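Local structure of VirX1 (6QGM) at residues 95-101 against 133-138; 105-109 against 492-496; 114-120 against 471-477; 121-125 against 498-502. The protein is a viral halogenase of the tryptophan halogenase family, probably flavin-dependent, that iodinates a diverse range of substrates. One frame throughout, in Å; residues are numbered along the deposited sequence.

Contact 1: residues 95-101 against 133-138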
loop_
_atom_site.group_PDB
_atom_site.type_symbol
_atom_site.label_atom_id
_atom_site.label_comp_id
_atom_site.label_asym_id
_atom_site.label_seq_id
_atom_site.Cartn_x
_atom_site.Cartn_y
_atom_site.Cartn_z
ATOM N N PRO B 95 -16.692 8.269 -22.437
ATOM C CA PRO B 95 -16.514 7.482 -23.660
ATOM C C PRO B 95 -15.609 6.278 -23.392
ATOM O O PRO B 95 -14.822 6.371 -22.487
ATOM C CB PRO B 95 -15.836 8.476 -24.600
ATOM C CG PRO B 95 -14.989 9.298 -23.672
ATOM C CD PRO B 95 -15.838 9.466 -22.431
ATOM N N PHE B 96 -15.726 5.198 -24.168
ATOM C CA PHE B 96 -14.879 3.983 -24.037
ATOM C C PHE B 96 -13.494 4.268 -24.630
ATOM O O PHE B 96 -13.357 4.964 -25.656
ATOM C CB PHE B 96 -15.537 2.787 -24.713
ATOM C CG PHE B 96 -16.648 2.182 -23.905
ATOM C CD1 PHE B 96 -16.392 1.616 -22.667
ATOM C CD2 PHE B 96 -17.949 2.177 -24.379
ATOM C CE1 PHE B 96 -17.414 1.050 -21.912
ATOM C CE2 PHE B 96 -18.975 1.612 -23.624
ATOM C CZ PHE B 96 -18.712 1.063 -22.379
ATOM N N GLY B 97 -12.471 3.746 -23.965
ATOM C CA GLY B 97 -11.068 3.971 -24.330
ATOM C C GLY B 97 -10.141 3.245 -23.370
ATOM O O GLY B 97 -10.333 3.293 -22.156
ATOM N N PRO B 98 -9.040 2.646 -23.870
ATOM C CA PRO B 98 -8.124 1.929 -22.986
ATOM C C PRO B 98 -7.423 2.951 -22.080
ATOM O O PRO B 98 -7.310 2.705 -20.893
ATOM C CB PRO B 98 -7.160 1.260 -23.967
ATOM C CG PRO B 98 -7.134 2.211 -25.170
ATOM C CD PRO B 98 -8.530 2.804 -25.248
ATOM N N SER B 99 -7.042 4.091 -22.667
ATOM C CA SER B 99 -6.140 5.128 -22.092
ATOM C C SER B 99 -6.516 6.502 -22.651
ATOM O O SER B 99 -7.151 6.554 -23.709
ATOM C CB SER B 99 -4.682 4.826 -22.379
ATOM O OG SER B 99 -4.438 4.761 -23.783
ATOM N N LEU B 100 -6.160 7.547 -21.914
ATOM C CA LEU B 100 -6.303 8.965 -22.307
ATOM C C LEU B 100 -5.343 9.251 -23.467
ATOM O O LEU B 100 -4.135 9.006 -23.294
ATOM C CB LEU B 100 -5.964 9.861 -21.105
ATOM C CG LEU B 100 -7.081 10.082 -20.087
ATOM C CD1 LEU B 100 -7.386 8.812 -19.303
ATOM C CD2 LEU B 100 -6.692 11.206 -19.142
ATOM N N ASP B 101 -5.854 9.788 -24.578
ATOM C CA ASP B 101 -5.018 10.323 -25.687
ATOM C C ASP B 101 -4.213 11.529 -25.179
ATOM O O ASP B 101 -4.817 12.533 -24.808
ATOM C CB ASP B 101 -5.883 10.692 -26.897
ATOM C CG ASP B 101 -5.074 11.083 -28.115
ATOM O OD1 ASP B 101 -3.923 11.513 -27.930
ATOM O OD2 ASP B 101 -5.588 10.937 -29.233
ATOM N N PHE B 133 -11.102 16.351 -25.370
ATOM C CA PHE B 133 -9.669 16.706 -25.315
ATOM C C PHE B 133 -8.828 15.464 -25.020
ATOM O O PHE B 133 -7.625 15.552 -25.209
ATOM C CB PHE B 133 -9.425 17.799 -24.276
ATOM C CG PHE B 133 -8.015 18.342 -24.244
ATOM C CD1 PHE B 133 -7.612 19.331 -25.130
ATOM C CD2 PHE B 133 -7.089 17.863 -23.333
ATOM C CE1 PHE B 133 -6.312 19.822 -25.101
ATOM C CE2 PHE B 133 -5.798 18.368 -23.304
ATOM C CZ PHE B 133 -5.405 19.343 -24.184
ATOM N N VAL B 134 -9.402 14.352 -24.569
ATOM C CA VAL B 134 -8.581 13.161 -24.176
ATOM C C VAL B 134 -9.049 11.897 -24.894
ATOM O O VAL B 134 -8.300 10.906 -24.859
ATOM C CB VAL B 134 -8.571 12.944 -22.655
ATOM C CG1 VAL B 134 -7.998 14.160 -21.946
ATOM C CG2 VAL B 134 -9.957 12.573 -22.125
ATOM N N ASN B 135 -10.214 11.927 -25.546
ATOM C CA ASN B 135 -10.821 10.720 -26.167
ATOM C C ASN B 135 -11.641 11.165 -27.378
ATOM O O ASN B 135 -12.531 12.014 -27.232
ATOM C CB ASN B 135 -11.628 9.912 -25.148
ATOM C CG ASN B 135 -12.257 8.692 -25.765
ATOM O OD1 ASN B 135 -12.802 8.788 -26.865
ATOM N ND2 ASN B 135 -12.193 7.557 -25.062
ATOM N N SER B 136 -11.327 10.606 -28.541
ATOM C CA SER B 136 -11.936 10.962 -29.846
ATOM C C SER B 136 -13.180 10.098 -30.069
ATOM O O SER B 136 -14.039 10.489 -30.875
ATOM C CB SER B 136 -10.924 10.828 -30.973
ATOM O OG SER B 136 -9.769 11.632 -30.724
ATOM N N ASN B 137 -13.279 8.973 -29.360
ATOM C CA ASN B 137 -14.508 8.145 -29.333
ATOM C C ASN B 137 -15.665 9.089 -29.000
ATOM O O ASN B 137 -16.744 8.913 -29.572
ATOM C CB ASN B 137 -14.372 6.955 -28.376
ATOM C CG ASN B 137 -15.300 5.808 -28.706
ATOM O OD1 ASN B 137 -16.050 5.875 -29.684
ATOM N ND2 ASN B 137 -15.252 4.752 -27.907
ATOM N N THR B 138 -15.415 10.079 -28.142
ATOM C CA THR B 138 -16.349 11.177 -27.750
ATOM C C THR B 138 -17.072 11.761 -28.973
ATOM O O THR B 138 -18.287 11.982 -28.883
ATOM C CB THR B 138 -15.595 12.296 -27.019
ATOM O OG1 THR B 138 -14.813 11.676 -25.995
ATOM C CG2 THR B 138 -16.509 13.356 -26.436
HETATM O O HOH W 1 -4.723 14.960 -25.816
#
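N135 lies against P95 and F96, and its side chain carries much of this contact. CB rests on P95 CG at 3.7 Å. The amide carbon CG lies 3.5 Å from the same P95 CG, as the two side chains run past each other in opposite directions. At the tip, ND2 gives a hydrogen bond to F96 O (2.9 Å, 165°). N135 ND2 approaches above the carbonyl plane of F96. N137 ND2 reaches F96 O from the other face, at 3.0 Å. Two amides therefore grip one backbone oxygen. N137 is itself held by N77 through OD1. Further along, D101 N donates to V134 O (2.7 Å). L100 CG packs beside V134 CB at 4.1 Å, and a water bridges D101 O and F133 O. The contact joins the loop after strand 91-95 to the turn between helices 129-134 and 137-143. F464 of helix 462-468 packs on both P95 and V134.

Contact 2: residues 105-109 against 492-496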
loop_
_atom_site.group_PDB
_atom_site.type_symbol
_atom_site.label_atom_id
_atom_site.label_comp_id
_atom_site.label_asym_id
_atom_site.label_seq_id
_atom_site.Cartn_x
_atom_site.Cartn_y
_atom_site.Cartn_z
ATOM N N PHE B 105 -1.407 17.194 -24.742
ATOM C CA PHE B 105 -0.930 17.405 -23.348
ATOM C C PHE B 105 0.398 18.154 -23.365
ATOM O O PHE B 105 1.272 17.724 -24.105
ATOM C CB PHE B 105 -0.689 16.083 -22.610
ATOM C CG PHE B 105 -1.922 15.319 -22.205
ATOM C CD1 PHE B 105 -3.178 15.647 -22.694
ATOM C CD2 PHE B 105 -1.813 14.232 -21.352
ATOM C CE1 PHE B 105 -4.295 14.913 -22.318
ATOM C CE2 PHE B 105 -2.938 13.510 -20.968
ATOM C CZ PHE B 105 -4.173 13.851 -21.450
ATOM N N SER B 106 0.534 19.191 -22.541
ATOM C CA SER B 106 1.832 19.730 -22.063
ATOM C C SER B 106 2.705 18.572 -21.582
ATOM O O SER B 106 2.212 17.733 -20.830
ATOM C CB SER B 106 1.635 20.740 -20.972
ATOM O OG SER B 106 2.849 21.010 -20.289
ATOM N N GLN B 107 3.958 18.523 -22.026
ATOM C CA GLN B 107 4.995 17.568 -21.560
ATOM C C GLN B 107 5.039 17.598 -20.029
ATOM O O GLN B 107 5.040 16.516 -19.438
ATOM C CB GLN B 107 6.369 17.954 -22.129
ATOM C CG GLN B 107 7.416 16.865 -21.985
ATOM C CD GLN B 107 7.427 15.908 -23.158
ATOM O OE1 GLN B 107 7.031 16.223 -24.292
ATOM N NE2 GLN B 107 7.932 14.714 -22.889
ATOM N N THR B 108 5.044 18.797 -19.425
ATOM C CA THR B 108 5.303 19.031 -17.977
ATOM C C THR B 108 4.019 18.815 -17.163
ATOM O O THR B 108 4.142 18.325 -16.027
ATOM C CB THR B 108 5.935 20.406 -17.726
ATOM O OG1 THR B 108 5.117 21.402 -18.323
ATOM C CG2 THR B 108 7.328 20.526 -18.298
ATOM N N ASP B 109 2.843 19.146 -17.697
ATOM C CA ASP B 109 1.559 19.097 -16.938
ATOM C C ASP B 109 0.802 17.781 -17.181
ATOM O O ASP B 109 -0.133 17.526 -16.426
ATOM C CB ASP B 109 0.668 20.294 -17.277
ATOM C CG ASP B 109 1.241 21.624 -16.836
ATOM O OD1 ASP B 109 1.715 21.701 -15.688
ATOM O OD2 ASP B 109 1.209 22.570 -17.652
ATOM N N TYR B 492 3.148 30.508 -21.590
ATOM C CA TYR B 492 2.744 31.191 -22.838
ATOM C C TYR B 492 2.364 30.144 -23.899
ATOM O O TYR B 492 1.411 30.447 -24.625
ATOM C CB TYR B 492 3.769 32.213 -23.342
ATOM C CG TYR B 492 3.233 32.921 -24.569
ATOM C CD1 TYR B 492 2.142 33.786 -24.471
ATOM C CD2 TYR B 492 3.732 32.656 -25.844
ATOM C CE1 TYR B 492 1.590 34.387 -25.594
ATOM C CE2 TYR B 492 3.189 33.250 -26.971
ATOM C CZ TYR B 492 2.119 34.121 -26.846
ATOM O OH TYR B 492 1.601 34.713 -27.961
ATOM N N TYR B 493 2.992 28.960 -23.940
ATOM C CA TYR B 493 2.754 27.893 -24.954
ATOM C C TYR B 493 1.318 27.334 -24.899
ATOM O O TYR B 493 0.928 26.586 -25.824
ATOM C CB TYR B 493 3.779 26.767 -24.821
ATOM C CG TYR B 493 3.679 25.903 -23.592
ATOM C CD1 TYR B 493 4.193 26.320 -22.377
ATOM C CD2 TYR B 493 3.099 24.646 -23.652
ATOM C CE1 TYR B 493 4.133 25.522 -21.245
ATOM C CE2 TYR B 493 3.028 23.827 -22.533
ATOM C CZ TYR B 493 3.557 24.261 -21.329
ATOM O OH TYR B 493 3.500 23.464 -20.227
ATOM N N TYR B 494 0.546 27.691 -23.870
ATOM C CA TYR B 494 -0.871 27.282 -23.710
ATOM C C TYR B 494 -1.721 27.992 -24.771
ATOM O O TYR B 494 -2.699 27.384 -25.247
ATOM C CB TYR B 494 -1.331 27.474 -22.256
ATOM C CG TYR B 494 -1.152 26.229 -21.423
ATOM C CD1 TYR B 494 0.074 25.878 -20.877
ATOM C CD2 TYR B 494 -2.210 25.355 -21.252
ATOM C CE1 TYR B 494 0.237 24.707 -20.158
ATOM C CE2 TYR B 494 -2.077 24.190 -20.515
ATOM C CZ TYR B 494 -0.844 23.856 -19.974
ATOM O OH TYR B 494 -0.710 22.697 -19.254
ATOM N N GLU B 495 -1.356 29.213 -25.162
ATOM C CA GLU B 495 -2.004 29.963 -26.280
ATOM C C GLU B 495 -1.984 29.091 -27.536
ATOM O O GLU B 495 -3.009 29.070 -28.235
ATOM C CB GLU B 495 -1.268 31.270 -26.571
ATOM C CG GLU B 495 -1.482 32.320 -25.502
ATOM C CD GLU B 495 -2.854 32.958 -25.574
ATOM O OE1 GLU B 495 -3.217 33.376 -26.704
ATOM O OE2 GLU B 495 -3.534 33.154 -24.514
ATOM N N ASP B 496 -0.874 28.385 -27.788
ATOM C CA ASP B 496 -0.688 27.509 -28.976
ATOM C C ASP B 496 -1.474 26.208 -28.772
ATOM O O ASP B 496 -2.094 25.749 -29.744
ATOM C CB ASP B 496 0.781 27.204 -29.260
ATOM C CG ASP B 496 1.572 28.312 -29.918
ATOM O OD1 ASP B 496 0.977 29.305 -30.422
ATOM O OD2 ASP B 496 2.785 28.158 -29.932
#
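S106 holds OG anti to its own nitrogen (chi1 165°), while Y493 places CG between its backbone N and carbonyl carbon (chi1 69°). These torsions let the two hydroxyls meet. S106 OG and Y493 OH share a hydrogen bond of 2.5 Å, and either could be the donor. The serine oxygen sits at the edge of the Y493 ring, near its plane. Y494 comes next to it, with CD1 over one face of the Y493 ring, offset toward its rim. The hydroxyl of Y494 has a different partner in the loop: Y494 OH donates to D109 OD2 (2.5 Å). The bond meets that oxygen on its anti side, 28° out of the carboxylate plane. D109 OD2 also has a long, weak ion pair with K116, and K120 makes a cation-pi contact with the Y494 ring. Within the loop, S106 OG accepts from D109 N at 3.2 Å and from T108 OG1 at 3.0 Å. Several bonds thus converge on the serine hydroxyl. The serine taking the backbone N-H three residues on is an ST motif. It lies in the loop that meets Y493 and Y494, where the chain enters helix 494-512.

Contact 3: residues 114-120 against 471-477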
loop_
_atom_site.group_PDB
_atom_site.type_symbol
_atom_site.label_atom_id
_atom_site.label_comp_id
_atom_site.label_asym_id
_atom_site.label_seq_id
_atom_site.Cartn_x
_atom_site.Cartn_y
_atom_site.Cartn_z
ATOM N N TRP B 114 -5.646 19.806 -19.501
ATOM C CA TRP B 114 -7.044 20.238 -19.776
ATOM C C TRP B 114 -7.510 21.246 -18.717
ATOM O O TRP B 114 -8.099 22.276 -19.094
ATOM C CB TRP B 114 -8.022 19.066 -19.889
ATOM C CG TRP B 114 -9.398 19.608 -20.101
ATOM C CD1 TRP B 114 -9.936 20.080 -21.263
ATOM C CD2 TRP B 114 -10.350 19.893 -19.072
ATOM N NE1 TRP B 114 -11.185 20.577 -21.038
ATOM C CE2 TRP B 114 -11.465 20.485 -19.699
ATOM C CE3 TRP B 114 -10.374 19.692 -17.690
ATOM C CZ2 TRP B 114 -12.607 20.846 -18.986
ATOM C CZ3 TRP B 114 -11.488 20.070 -16.984
ATOM C CH2 TRP B 114 -12.593 20.624 -17.630
ATOM N N GLY B 115 -7.278 20.938 -17.440
ATOM C CA GLY B 115 -7.633 21.800 -16.296
ATOM C C GLY B 115 -7.028 23.193 -16.408
ATOM O O GLY B 115 -7.759 24.156 -16.129
ATOM N N LYS B 116 -5.746 23.319 -16.786
ATOM C CA LYS B 116 -5.093 24.641 -16.961
ATOM C C LYS B 116 -5.790 25.405 -18.096
ATOM O O LYS B 116 -6.060 26.609 -17.902
ATOM C CB LYS B 116 -3.589 24.492 -17.189
ATOM C CG LYS B 116 -2.833 23.970 -15.976
ATOM C CD LYS B 116 -1.328 23.949 -16.110
ATOM C CE LYS B 116 -0.705 25.320 -16.268
ATOM N NZ LYS B 116 0.684 25.353 -15.748
ATOM N N LEU B 117 -6.106 24.724 -19.208
ATOM C CA LEU B 117 -6.865 25.309 -20.348
ATOM C C LEU B 117 -8.210 25.853 -19.840
ATOM O O LEU B 117 -8.562 27.002 -20.199
ATOM C CB LEU B 117 -7.082 24.255 -21.443
ATOM C CG LEU B 117 -5.855 23.917 -22.287
ATOM C CD1 LEU B 117 -6.140 22.781 -23.255
ATOM C CD2 LEU B 117 -5.400 25.136 -23.053
ATOM N N ALA B 118 -8.923 25.050 -19.044
ATOM C CA ALA B 118 -10.238 25.385 -18.445
ATOM C C ALA B 118 -10.127 26.662 -17.596
ATOM O O ALA B 118 -11.055 27.492 -17.675
ATOM C CB ALA B 118 -10.751 24.226 -17.635
ATOM N N ASN B 119 -9.031 26.842 -16.846
ATOM C CA ASN B 119 -8.812 28.025 -15.966
ATOM C C ASN B 119 -8.500 29.249 -16.827
ATOM O O ASN B 119 -9.092 30.313 -16.583
ATOM C CB ASN B 119 -7.713 27.777 -14.929
ATOM C CG ASN B 119 -8.203 27.010 -13.714
ATOM O OD1 ASN B 119 -9.383 27.084 -13.355
ATOM N ND2 ASN B 119 -7.300 26.275 -13.070
ATOM N N LYS B 120 -7.602 29.096 -17.803
ATOM C CA LYS B 120 -7.102 30.197 -18.660
ATOM C C LYS B 120 -8.182 30.634 -19.649
ATOM O O LYS B 120 -8.303 31.838 -19.869
ATOM C CB LYS B 120 -5.856 29.736 -19.404
ATOM C CG LYS B 120 -4.641 29.467 -18.528
ATOM C CD LYS B 120 -3.413 29.153 -19.381
ATOM C CE LYS B 120 -2.132 29.632 -18.744
ATOM N NZ LYS B 120 -1.810 28.768 -17.595
ATOM N N LEU B 471 -15.116 19.943 -11.823
ATOM C CA LEU B 471 -13.877 20.001 -11.001
ATOM C C LEU B 471 -12.641 19.982 -11.913
ATOM O O LEU B 471 -12.717 19.449 -13.004
ATOM C CB LEU B 471 -13.883 18.827 -10.014
ATOM C CG LEU B 471 -15.031 18.803 -9.011
ATOM C CD1 LEU B 471 -15.287 17.396 -8.505
ATOM C CD2 LEU B 471 -14.754 19.732 -7.857
ATOM N N ARG B 472 -11.552 20.579 -11.439
ATOM C CA ARG B 472 -10.232 20.722 -12.109
ATOM C C ARG B 472 -9.118 20.356 -11.136
ATOM O O ARG B 472 -9.256 20.586 -9.941
ATOM C CB ARG B 472 -10.069 22.175 -12.558
ATOM C CG ARG B 472 -11.021 22.570 -13.677
ATOM C CD ARG B 472 -10.977 24.059 -13.966
ATOM N NE ARG B 472 -11.117 24.854 -12.763
ATOM C CZ ARG B 472 -12.224 24.938 -12.034
ATOM N NH1 ARG B 472 -13.304 24.257 -12.369
ATOM N NH2 ARG B 472 -12.251 25.693 -10.952
ATOM N N PRO B 473 -7.986 19.785 -11.591
ATOM C CA PRO B 473 -6.896 19.409 -10.688
ATOM C C PRO B 473 -6.327 20.612 -9.926
ATOM O O PRO B 473 -6.094 20.484 -8.731
ATOM C CB PRO B 473 -5.820 18.754 -11.574
ATOM C CG PRO B 473 -6.202 19.123 -12.999
ATOM C CD PRO B 473 -7.687 19.465 -12.992
ATOM N N GLN B 474 -6.138 21.733 -10.623
ATOM C CA GLN B 474 -5.857 23.056 -10.011
ATOM C C GLN B 474 -7.070 23.938 -10.269
ATOM O O GLN B 474 -7.420 24.129 -11.443
ATOM C CB GLN B 474 -4.581 23.658 -10.588
ATOM C CG GLN B 474 -3.321 22.882 -10.192
ATOM C CD GLN B 474 -2.341 22.708 -11.337
ATOM O OE1 GLN B 474 -2.139 23.626 -12.139
ATOM N NE2 GLN B 474 -1.793 21.499 -11.451
ATOM N N SER B 475 -7.723 24.406 -9.200
ATOM C CA SER B 475 -9.061 25.053 -9.252
ATOM C C SER B 475 -8.928 26.496 -9.755
ATOM O O SER B 475 -9.933 27.018 -10.245
ATOM C CB SER B 475 -9.772 24.971 -7.920
ATOM O OG SER B 475 -8.990 25.483 -6.857
ATOM N N TYR B 476 -7.742 27.102 -9.640
ATOM C CA TYR B 476 -7.447 28.500 -10.045
ATOM C C TYR B 476 -6.031 28.598 -10.634
ATOM O O TYR B 476 -5.109 27.848 -10.214
ATOM C CB TYR B 476 -7.628 29.455 -8.864
ATOM C CG TYR B 476 -6.761 29.234 -7.649
ATOM C CD1 TYR B 476 -6.921 28.123 -6.838
ATOM C CD2 TYR B 476 -5.838 30.190 -7.259
ATOM C CE1 TYR B 476 -6.150 27.938 -5.706
ATOM C CE2 TYR B 476 -5.064 30.032 -6.120
ATOM C CZ TYR B 476 -5.209 28.892 -5.350
ATOM O OH TYR B 476 -4.409 28.722 -4.263
ATOM N N ASP B 477 -5.867 29.532 -11.577
ATOM C CA ASP B 477 -4.665 29.603 -12.449
ATOM C C ASP B 477 -3.452 30.116 -11.654
ATOM O O ASP B 477 -2.313 29.695 -11.967
ATOM C CB ASP B 477 -4.915 30.478 -13.679
ATOM C CG ASP B 477 -3.859 30.254 -14.748
ATOM O OD1 ASP B 477 -3.565 29.045 -15.031
ATOM O OD2 ASP B 477 -3.326 31.272 -15.269
#
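Helix 113-120 is crossed on one side by the loop between helices 462-468 and 477-484, and N119 carries much of the polar part of this packing, meeting R472 and Q474. N119 ND2 donates to Q474 O (2.7 Å) from above the carbonyl plane. On the other branch of the amide, N119 OD1 takes a weak bond from R472 NE (2.9 Å, 130°). The amide and guanidinium planes are 78° apart. The arginine is also tied to its own loop. Its chain bends at chi3 (-50°), and R472 NH2 donates almost straight to a lone pair of S475 O at 2.8 Å, in the guanidinium plane. R472 CD packs on A118 CB at 3.7 Å. G115 has no side chain, and P473 CD comes to 4.0 Å from its CA. Next to N119, K120 NZ meets the syn lone pair of D477 OD1, 3.1 Å away, in a salt bridge. K120 has its stronger partner in D491, which also pairs with K116. In the assembly, Q375 of the third subunit accepts from R472 N, and S475 OG bonds to Y371 O of that subunit. The same loop thus touches both helix 113-120 and the third subunit. Helix 494-512 packs on another part of the helix, through Y494 against K116 and L117.

Contact 4: residues 121-125 against 498-502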
loop_
_atom_site.group_PDB
_atom_site.type_symbol
_atom_site.label_atom_id
_atom_site.label_comp_id
_atom_site.label_asym_id
_atom_site.label_seq_id
_atom_site.Cartn_x
_atom_site.Cartn_y
_atom_site.Cartn_z
ATOM N N TYR B 121 -8.927 29.693 -20.233
ATOM C CA TYR B 121 -9.856 29.947 -21.368
ATOM C C TYR B 121 -11.212 29.301 -21.093
ATOM O O TYR B 121 -11.642 28.413 -21.819
ATOM C CB TYR B 121 -9.216 29.438 -22.662
ATOM C CG TYR B 121 -7.770 29.829 -22.840
ATOM C CD1 TYR B 121 -7.392 31.152 -23.003
ATOM C CD2 TYR B 121 -6.775 28.868 -22.854
ATOM C CE1 TYR B 121 -6.065 31.511 -23.177
ATOM C CE2 TYR B 121 -5.441 29.206 -23.022
ATOM C CZ TYR B 121 -5.081 30.533 -23.186
ATOM O OH TYR B 121 -3.766 30.843 -23.379
ATOM N N PRO B 122 -11.941 29.775 -20.060
ATOM C CA PRO B 122 -13.179 29.136 -19.603
ATOM C C PRO B 122 -14.237 28.999 -20.705
ATOM O O PRO B 122 -14.839 27.950 -20.793
ATOM C CB PRO B 122 -13.734 30.082 -18.530
ATOM C CG PRO B 122 -12.544 30.913 -18.094
ATOM C CD PRO B 122 -11.646 31.008 -19.308
ATOM N N GLU B 123 -14.419 30.048 -21.512
ATOM C CA GLU B 123 -15.436 30.080 -22.599
ATOM C C GLU B 123 -15.117 29.006 -23.641
ATOM O O GLU B 123 -16.070 28.488 -24.217
ATOM C CB GLU B 123 -15.513 31.465 -23.244
ATOM C CG GLU B 123 -15.915 32.569 -22.278
ATOM C CD GLU B 123 -17.146 32.284 -21.424
ATOM O OE1 GLU B 123 -18.112 31.664 -21.937
ATOM O OE2 GLU B 123 -17.130 32.660 -20.224
ATOM N N ASP B 124 -13.849 28.643 -23.832
ATOM C CA ASP B 124 -13.421 27.656 -24.862
ATOM C C ASP B 124 -13.375 26.230 -24.304
ATOM O O ASP B 124 -13.347 25.288 -25.124
ATOM C CB ASP B 124 -12.060 28.028 -25.447
ATOM C CG ASP B 124 -12.082 29.337 -26.205
ATOM O OD1 ASP B 124 -13.139 29.641 -26.811
ATOM O OD2 ASP B 124 -11.043 30.029 -26.191
ATOM N N PHE B 125 -13.352 26.059 -22.979
ATOM C CA PHE B 125 -13.115 24.736 -22.333
ATOM C C PHE B 125 -14.097 24.501 -21.186
ATOM O O PHE B 125 -13.695 24.263 -20.046
ATOM C CB PHE B 125 -11.649 24.631 -21.894
ATOM C CG PHE B 125 -10.691 24.549 -23.047
ATOM C CD1 PHE B 125 -10.402 23.332 -23.638
ATOM C CD2 PHE B 125 -10.089 25.690 -23.546
ATOM C CE1 PHE B 125 -9.541 23.266 -24.723
ATOM C CE2 PHE B 125 -9.215 25.619 -24.619
ATOM C CZ PHE B 125 -8.945 24.408 -25.206
ATOM N N ARG B 498 -4.179 25.868 -27.054
ATOM C CA ARG B 498 -5.581 26.348 -27.218
ATOM C C ARG B 498 -5.932 26.447 -28.706
ATOM O O ARG B 498 -6.828 25.716 -29.144
ATOM C CB ARG B 498 -5.743 27.703 -26.530
ATOM C CG ARG B 498 -7.072 28.381 -26.794
ATOM C CD ARG B 498 -7.102 29.748 -26.153
ATOM N NE ARG B 498 -8.298 30.463 -26.549
ATOM C CZ ARG B 498 -8.471 31.045 -27.720
ATOM N NH1 ARG B 498 -7.496 31.041 -28.608
ATOM N NH2 ARG B 498 -9.596 31.669 -27.999
ATOM N N LYS B 499 -5.245 27.327 -29.439
ATOM C CA LYS B 499 -5.486 27.601 -30.884
ATOM C C LYS B 499 -5.395 26.285 -31.658
ATOM O O LYS B 499 -6.315 26.008 -32.422
ATOM C CB LYS B 499 -4.480 28.650 -31.394
ATOM C CG LYS B 499 -4.417 28.926 -32.894
ATOM C CD LYS B 499 -2.991 29.150 -33.411
ATOM C CE LYS B 499 -2.963 29.564 -34.860
ATOM N NZ LYS B 499 -3.629 30.874 -35.033
ATOM N N ASP B 500 -4.339 25.497 -31.450
ATOM C CA ASP B 500 -4.083 24.230 -32.188
ATOM C C ASP B 500 -5.208 23.239 -31.901
ATOM O O ASP B 500 -5.712 22.635 -32.865
ATOM C CB ASP B 500 -2.727 23.610 -31.846
ATOM C CG ASP B 500 -1.546 24.333 -32.493
ATOM O OD1 ASP B 500 -1.776 25.212 -33.363
ATOM O OD2 ASP B 500 -0.399 24.025 -32.123
ATOM N N TRP B 501 -5.598 23.077 -30.638
ATOM C CA TRP B 501 -6.667 22.115 -30.266
ATOM C C TRP B 501 -8.013 22.589 -30.835
ATOM O O TRP B 501 -8.685 21.761 -31.479
ATOM C CB TRP B 501 -6.769 21.840 -28.761
ATOM C CG TRP B 501 -7.737 20.714 -28.539
ATOM C CD1 TRP B 501 -7.489 19.382 -28.717
ATOM C CD2 TRP B 501 -9.144 20.827 -28.246
ATOM N NE1 TRP B 501 -8.630 18.663 -28.496
ATOM C CE2 TRP B 501 -9.657 19.517 -28.198
ATOM C CE3 TRP B 501 -10.005 21.900 -27.980
ATOM C CZ2 TRP B 501 -10.992 19.256 -27.903
ATOM C CZ3 TRP B 501 -11.327 21.644 -27.696
ATOM C CH2 TRP B 501 -11.817 20.336 -27.675
ATOM N N LEU B 502 -8.397 23.852 -30.623
ATOM C CA LEU B 502 -9.685 24.398 -31.128
ATOM C C LEU B 502 -9.758 24.154 -32.636
ATOM O O LEU B 502 -10.857 23.765 -33.134
ATOM C CB LEU B 502 -9.808 25.885 -30.784
ATOM C CG LEU B 502 -10.058 26.198 -29.303
ATOM C CD1 LEU B 502 -10.093 27.697 -29.058
ATOM C CD2 LEU B 502 -11.320 25.534 -28.780
#
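The turn that follows helix 113-120 packs on one face of helix 494-512, with Y121, D124 and F125 meeting R498, W501 and L502. The chain of R498 is extended, with CG anti to the backbone N (chi1 172°). This places CD over the face of the Y121 ring, closer than is realistic, and the detail of this CH-pi contact is doubtful. Beyond the ring, the guanidinium turns its edge to D124. A single oxygen, D124 OD2, accepts weak bonds from R498 NE and from R498 NH2, each 2.8 Å long, in a salt bridge. L502 CD1 lies over a face of the guanidinium, 4.0 Å above its plane. F125 CE1 packs on W501 CE3 at 3.6 Å, with ring planes 38° apart. W501 is further packed by F104 and F133, while Y121 OH bonds to E495. A turn after one helix thus packs on residues three and four apart along a second helix, joined by an aromatic pair and by a salt bridge between partly exposed side chains.

Contacts 1 and 3 are the more buried, while contacts 2 and 4 are partly buried. Contact 1 lies nearest the chain centre; contact 3 is buried though far out, beside the third subunit. Contacts 2 and 4 share helix 494-512, and are joined by E495 to Y121. Contact 3 uses helix 113-120, which runs straight into the turn of contact 4. The chemistry changes with place. Contact 1 relies on uncharged amides and backbone carbonyls, contact 2 on tyrosine and serine hydroxyls with one carboxylate. Contact 3 combines amide bonds with a salt bridge; contact 4 pairs a salt bridge with aromatic packing. F133 of contact 1 packs on F105, L117 and W501 of the other three.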